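Local structure of alpha-pyrone synthesis polyketide synthase-like Pks18 (Mycobacterium tuberculosis, 1TED) at residues A[308-313]-A[325-330]; A[249-254]-A[298-303]. The protein probably makes tri- and tetraketide alpha-pyrones by extending medium- and long-chain aliphatic acyl-CoA starters with malonyl-CoA, as a type III polyketide synthase. One frame throughout, in Å; residues are numbered along the deposited sequence.

In the fold
Both contacts sit in the C-terminal half of this thiolase-fold enzyme, on the same side of the chain's centre, with centres about 15 Å apart and nearest atoms about 6 Å apart. First along the chain, contact 2 joins strand 247-256, an inner strand of the large mixed sheet, to the end of helix 281-299; the chain then runs into strand 310-312, the outermost strand on this flank, and contact 1 ties that strand to the end of helix 317-327. The two helices also touch each other, through Leu327 and Val289 among others. Both are structural packing, through which the ends of two consecutive helices are held on one side of the C-terminal part of the sheet.

Contact 1: A[308-313]-A[325-330]; sequences DLWAIH and RSLGIS
The indole of Trp310 has a methyl of Leu327 over one face and Ile329 approaching obliquely from that same side. Leu327 CD1 stands 3.9 Å from the centroid of the six-membered ring, 22° off its normal, a CH-pi contact displaced toward the CE3 side. The other branch of the leucine reaches further out, with CD2 4.0 Å from Trp310 CH2. This is strand-to-helix packing at the border of the thiolase-fold sheet: strand 310-312 is outermost, beside strand 370-378, and the chain passes through helix 317-327, whose last residue, Leu327, and the following turn bring two side chains to one side of the indole. On the strand, Trp310 and Ile312 face this helix, whereas Ala311 meets Val355 and Met359 of helix 349-361.

Ile329 crosses the indole side chain at about a right angle. Its CG1 lies anti to the carbonyl carbon and the chain then runs extended (chi2 -164°), which brings CD1 up to the indole near CE2 and CZ2; the model puts this methyl too close to NE1, so its spacing is doubtful. No hydrogen bond spans the two segments, and the interface is apolar. Val293 of helix 281-299 touches both Trp310 and Leu327, and Ile304 touches Trp310 and Ile329. Ile312 adds a looser contact, its CD1 4.5 Å from Leu327 CD1; its side chain is about 10 Å from that of Cys175, the nucleophile inferred from relatives. Between the two hydrophobic partners the helix stops in a Schellman motif, where Gly328, with positive phi, donates its N to Arg325 O at 2.8 Å.

Contact 2: A[249-254]-A[298-303]; sequences VRSSFS and WDNGLQ
Ser251 lays its CB against the amide end of Asn300, with Asn300 CG 4.3 Å from Ser251 CB. No hydrogen bond crosses between the two segments, so this is van der Waals contact between two small polar side chains, and Asn300 also rests on Leu387 of the neighbouring strand 382-390. The second touch lies beside it: Leu302 CD1 comes obliquely to the guanidinium of Arg250, 4.3 Å from Arg250 NH2. The arginine reaches across the neighbouring strands, with a bend at chi3 (54°), and its NH1 makes a salt bridge with Asp389.

Arg250 and Ser251 can both point at the helix end because they form a classic beta bulge opposite Leu387, which sets two successive residues of the strand on one side. What they meet is the Schellman motif that finishes helix 281-299. There Gly301, with positive phi, gives its N to Trp298 O at 2.9 Å, while Leu302 N bonds back to Leu297 O; Leu302 also packs on the Leu297 side chain. Further along the strand, Phe253 lies against Val292 and Met296 of the same helix.

Contact 1: A[308-313]-A[325-330]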
# COMPACT_ATOMS: atom_id res chain seq x y z
N ASP A 308 0.37 -31.30 -5.48
CA ASP A 308 1.81 -31.60 -5.42
C ASP A 308 2.35 -30.24 -4.98
O ASP A 308 2.07 -29.24 -5.63
CB ASP A 308 2.43 -31.84 -6.80
CG ASP A 308 1.55 -32.66 -7.73
OD1 ASP A 308 1.43 -33.88 -7.51
OD2 ASP A 308 1.01 -32.06 -8.69
N LEU A 309 3.12 -30.17 -3.90
CA LEU A 309 3.65 -28.87 -3.48
C LEU A 309 2.71 -28.02 -2.65
O LEU A 309 1.63 -27.62 -3.09
CB LEU A 309 4.09 -28.01 -4.68
CG LEU A 309 5.05 -28.54 -5.75
CD1 LEU A 309 5.23 -27.50 -6.84
CD2 LEU A 309 6.37 -28.89 -5.11
N TRP A 310 3.14 -27.74 -1.43
CA TRP A 310 2.40 -26.90 -0.53
C TRP A 310 3.38 -25.82 -0.10
O TRP A 310 4.26 -26.06 0.72
CB TRP A 310 1.88 -27.70 0.66
CG TRP A 310 0.72 -28.59 0.30
CD1 TRP A 310 0.76 -29.91 -0.05
CD2 TRP A 310 -0.66 -28.19 0.20
NE1 TRP A 310 -0.51 -30.36 -0.35
CE2 TRP A 310 -1.39 -29.32 -0.21
CE3 TRP A 310 -1.34 -26.99 0.42
CZ2 TRP A 310 -2.78 -29.29 -0.41
CZ3 TRP A 310 -2.73 -26.95 0.22
CH2 TRP A 310 -3.42 -28.10 -0.18
N ALA A 311 3.24 -24.64 -0.69
CA ALA A 311 4.11 -23.51 -0.35
C ALA A 311 3.48 -22.79 0.83
O ALA A 311 2.83 -21.75 0.69
CB ALA A 311 4.25 -22.57 -1.56
N ILE A 312 3.68 -23.37 2.01
CA ILE A 312 3.15 -22.81 3.24
C ILE A 312 4.09 -21.75 3.77
O ILE A 312 5.28 -22.01 3.93
CB ILE A 312 2.99 -23.91 4.31
CG1 ILE A 312 2.01 -24.99 3.80
CG2 ILE A 312 2.52 -23.30 5.62
CD1 ILE A 312 1.89 -26.19 4.71
N HIS A 313 3.57 -20.56 4.03
CA HIS A 313 4.41 -19.50 4.55
C HIS A 313 5.20 -19.98 5.77
O HIS A 313 4.62 -20.32 6.80
CB HIS A 313 3.59 -18.28 4.97
CG HIS A 313 4.40 -17.26 5.69
ND1 HIS A 313 5.45 -16.60 5.09
CD2 HIS A 313 4.42 -16.90 7.00
CE1 HIS A 313 6.09 -15.87 6.00
NE2 HIS A 313 5.48 -16.04 7.16
N ARG A 325 -1.33 -29.71 9.79
CA ARG A 325 -2.33 -30.50 10.49
C ARG A 325 -3.72 -30.16 9.95
O ARG A 325 -4.53 -31.06 9.67
CB ARG A 325 -2.27 -30.25 12.00
CG ARG A 325 -3.17 -31.18 12.81
CD ARG A 325 -2.89 -31.11 14.29
NE ARG A 325 -3.18 -29.80 14.85
CZ ARG A 325 -4.30 -29.49 15.50
NH1 ARG A 325 -5.23 -30.42 15.69
NH2 ARG A 325 -4.47 -28.26 15.97
N SER A 326 -3.98 -28.87 9.79
CA SER A 326 -5.25 -28.38 9.28
C SER A 326 -5.60 -29.08 7.97
O SER A 326 -6.74 -29.49 7.76
CB SER A 326 -5.17 -26.85 9.07
OG SER A 326 -6.44 -26.29 8.74
N LEU A 327 -4.61 -29.23 7.10
CA LEU A 327 -4.81 -29.88 5.81
C LEU A 327 -4.83 -31.40 5.89
O LEU A 327 -5.28 -32.06 4.95
CB LEU A 327 -3.70 -29.45 4.84
CG LEU A 327 -3.60 -27.96 4.49
CD1 LEU A 327 -2.24 -27.69 3.84
CD2 LEU A 327 -4.75 -27.57 3.58
N GLY A 328 -4.34 -31.97 6.99
CA GLY A 328 -4.31 -33.41 7.12
C GLY A 328 -3.34 -34.04 6.11
O GLY A 328 -3.58 -35.14 5.60
N ILE A 329 -2.24 -33.35 5.85
CA ILE A 329 -1.25 -33.82 4.90
C ILE A 329 0.06 -34.29 5.55
O ILE A 329 0.34 -33.99 6.70
CB ILE A 329 -0.98 -32.72 3.86
CG1 ILE A 329 -2.17 -32.62 2.92
CG2 ILE A 329 0.30 -32.99 3.09
CD1 ILE A 329 -1.90 -31.87 1.66
N SER A 330 0.84 -35.06 4.79
CA SER A 330 2.11 -35.56 5.27
C SER A 330 3.07 -34.41 5.54
O SER A 330 3.14 -33.46 4.76
CB SER A 330 2.72 -36.52 4.24
OG SER A 330 4.05 -36.83 4.58

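Contact 2: A[249-254]-A[298-303]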
# COMPACT_ATOMS: atom_id res chain seq x y z
N VAL A 249 -0.40 -18.63 -12.54
CA VAL A 249 -1.20 -18.24 -11.39
C VAL A 249 -2.65 -18.51 -11.79
O VAL A 249 -3.32 -17.67 -12.39
CB VAL A 249 -0.99 -16.74 -11.01
CG1 VAL A 249 -1.81 -16.40 -9.78
CG2 VAL A 249 0.48 -16.48 -10.73
N ARG A 250 -3.11 -19.70 -11.44
CA ARG A 250 -4.45 -20.17 -11.77
C ARG A 250 -5.60 -19.51 -11.02
O ARG A 250 -6.62 -19.18 -11.62
CB ARG A 250 -4.50 -21.68 -11.57
CG ARG A 250 -3.43 -22.43 -12.37
CD ARG A 250 -3.41 -23.91 -12.04
NE ARG A 250 -4.72 -24.51 -12.21
CZ ARG A 250 -4.97 -25.81 -12.07
NH1 ARG A 250 -4.00 -26.66 -11.77
NH2 ARG A 250 -6.21 -26.26 -12.25
N SER A 251 -5.44 -19.31 -9.71
CA SER A 251 -6.51 -18.71 -8.92
C SER A 251 -5.98 -18.18 -7.59
O SER A 251 -5.11 -18.78 -6.97
CB SER A 251 -7.60 -19.76 -8.66
OG SER A 251 -8.74 -19.20 -8.04
N SER A 252 -6.51 -17.04 -7.15
CA SER A 252 -6.08 -16.46 -5.88
C SER A 252 -7.27 -16.36 -4.93
O SER A 252 -8.42 -16.38 -5.36
CB SER A 252 -5.42 -15.09 -6.10
OG SER A 252 -6.35 -14.15 -6.60
N PHE A 253 -7.00 -16.28 -3.63
CA PHE A 253 -8.08 -16.22 -2.64
C PHE A 253 -7.67 -15.48 -1.36
O PHE A 253 -6.49 -15.42 -1.01
CB PHE A 253 -8.52 -17.65 -2.28
CG PHE A 253 -7.42 -18.50 -1.67
CD1 PHE A 253 -7.15 -18.45 -0.30
CD2 PHE A 253 -6.62 -19.31 -2.48
CE1 PHE A 253 -6.11 -19.20 0.25
CE2 PHE A 253 -5.57 -20.06 -1.94
CZ PHE A 253 -5.32 -20.01 -0.57
N SER A 254 -8.66 -14.92 -0.69
CA SER A 254 -8.45 -14.19 0.55
C SER A 254 -9.58 -14.60 1.49
O SER A 254 -10.69 -14.86 1.05
CB SER A 254 -8.54 -12.68 0.33
OG SER A 254 -7.85 -12.26 -0.84
N TRP A 298 -12.09 -26.71 -4.51
CA TRP A 298 -13.34 -27.20 -5.08
C TRP A 298 -13.75 -26.32 -6.26
O TRP A 298 -14.23 -26.83 -7.27
CB TRP A 298 -14.47 -27.19 -4.04
CG TRP A 298 -15.72 -27.86 -4.55
CD1 TRP A 298 -16.04 -29.19 -4.48
CD2 TRP A 298 -16.81 -27.23 -5.26
NE1 TRP A 298 -17.24 -29.43 -5.10
CE2 TRP A 298 -17.73 -28.24 -5.58
CE3 TRP A 298 -17.08 -25.91 -5.64
CZ2 TRP A 298 -18.92 -27.97 -6.28
CZ3 TRP A 298 -18.26 -25.64 -6.34
CH2 TRP A 298 -19.17 -26.67 -6.65
N ASP A 299 -13.56 -25.01 -6.14
CA ASP A 299 -13.90 -24.10 -7.23
C ASP A 299 -13.09 -24.47 -8.47
O ASP A 299 -13.49 -24.17 -9.58
CB ASP A 299 -13.59 -22.64 -6.86
CG ASP A 299 -14.53 -22.07 -5.83
OD1 ASP A 299 -15.74 -22.38 -5.89
OD2 ASP A 299 -14.07 -21.29 -4.96
N ASN A 300 -11.95 -25.10 -8.26
CA ASN A 300 -11.11 -25.50 -9.39
C ASN A 300 -11.11 -27.00 -9.62
O ASN A 300 -10.16 -27.54 -10.18
CB ASN A 300 -9.68 -25.00 -9.18
CG ASN A 300 -9.62 -23.51 -8.94
OD1 ASN A 300 -9.98 -23.03 -7.87
ND2 ASN A 300 -9.19 -22.77 -9.95
N GLY A 301 -12.17 -27.67 -9.18
CA GLY A 301 -12.30 -29.11 -9.37
C GLY A 301 -11.24 -29.97 -8.73
O GLY A 301 -10.88 -31.02 -9.26
N LEU A 302 -10.75 -29.54 -7.57
CA LEU A 302 -9.71 -30.26 -6.87
C LEU A 302 -9.99 -30.44 -5.38
O LEU A 302 -10.85 -29.76 -4.81
CB LEU A 302 -8.38 -29.52 -7.04
CG LEU A 302 -7.87 -29.32 -8.47
CD1 LEU A 302 -6.85 -28.18 -8.51
CD2 LEU A 302 -7.26 -30.62 -8.96
N GLN A 303 -9.26 -31.36 -4.78
CA GLN A 303 -9.34 -31.67 -3.35
C GLN A 303 -7.91 -31.50 -2.87
O GLN A 303 -7.00 -31.39 -3.69
CB GLN A 303 -9.72 -33.12 -3.10
CG GLN A 303 -10.87 -33.70 -3.87
CD GLN A 303 -10.89 -35.21 -3.73
OE1 GLN A 303 -10.68 -35.73 -2.63
NE2 GLN A 303 -11.12 -35.92 -4.83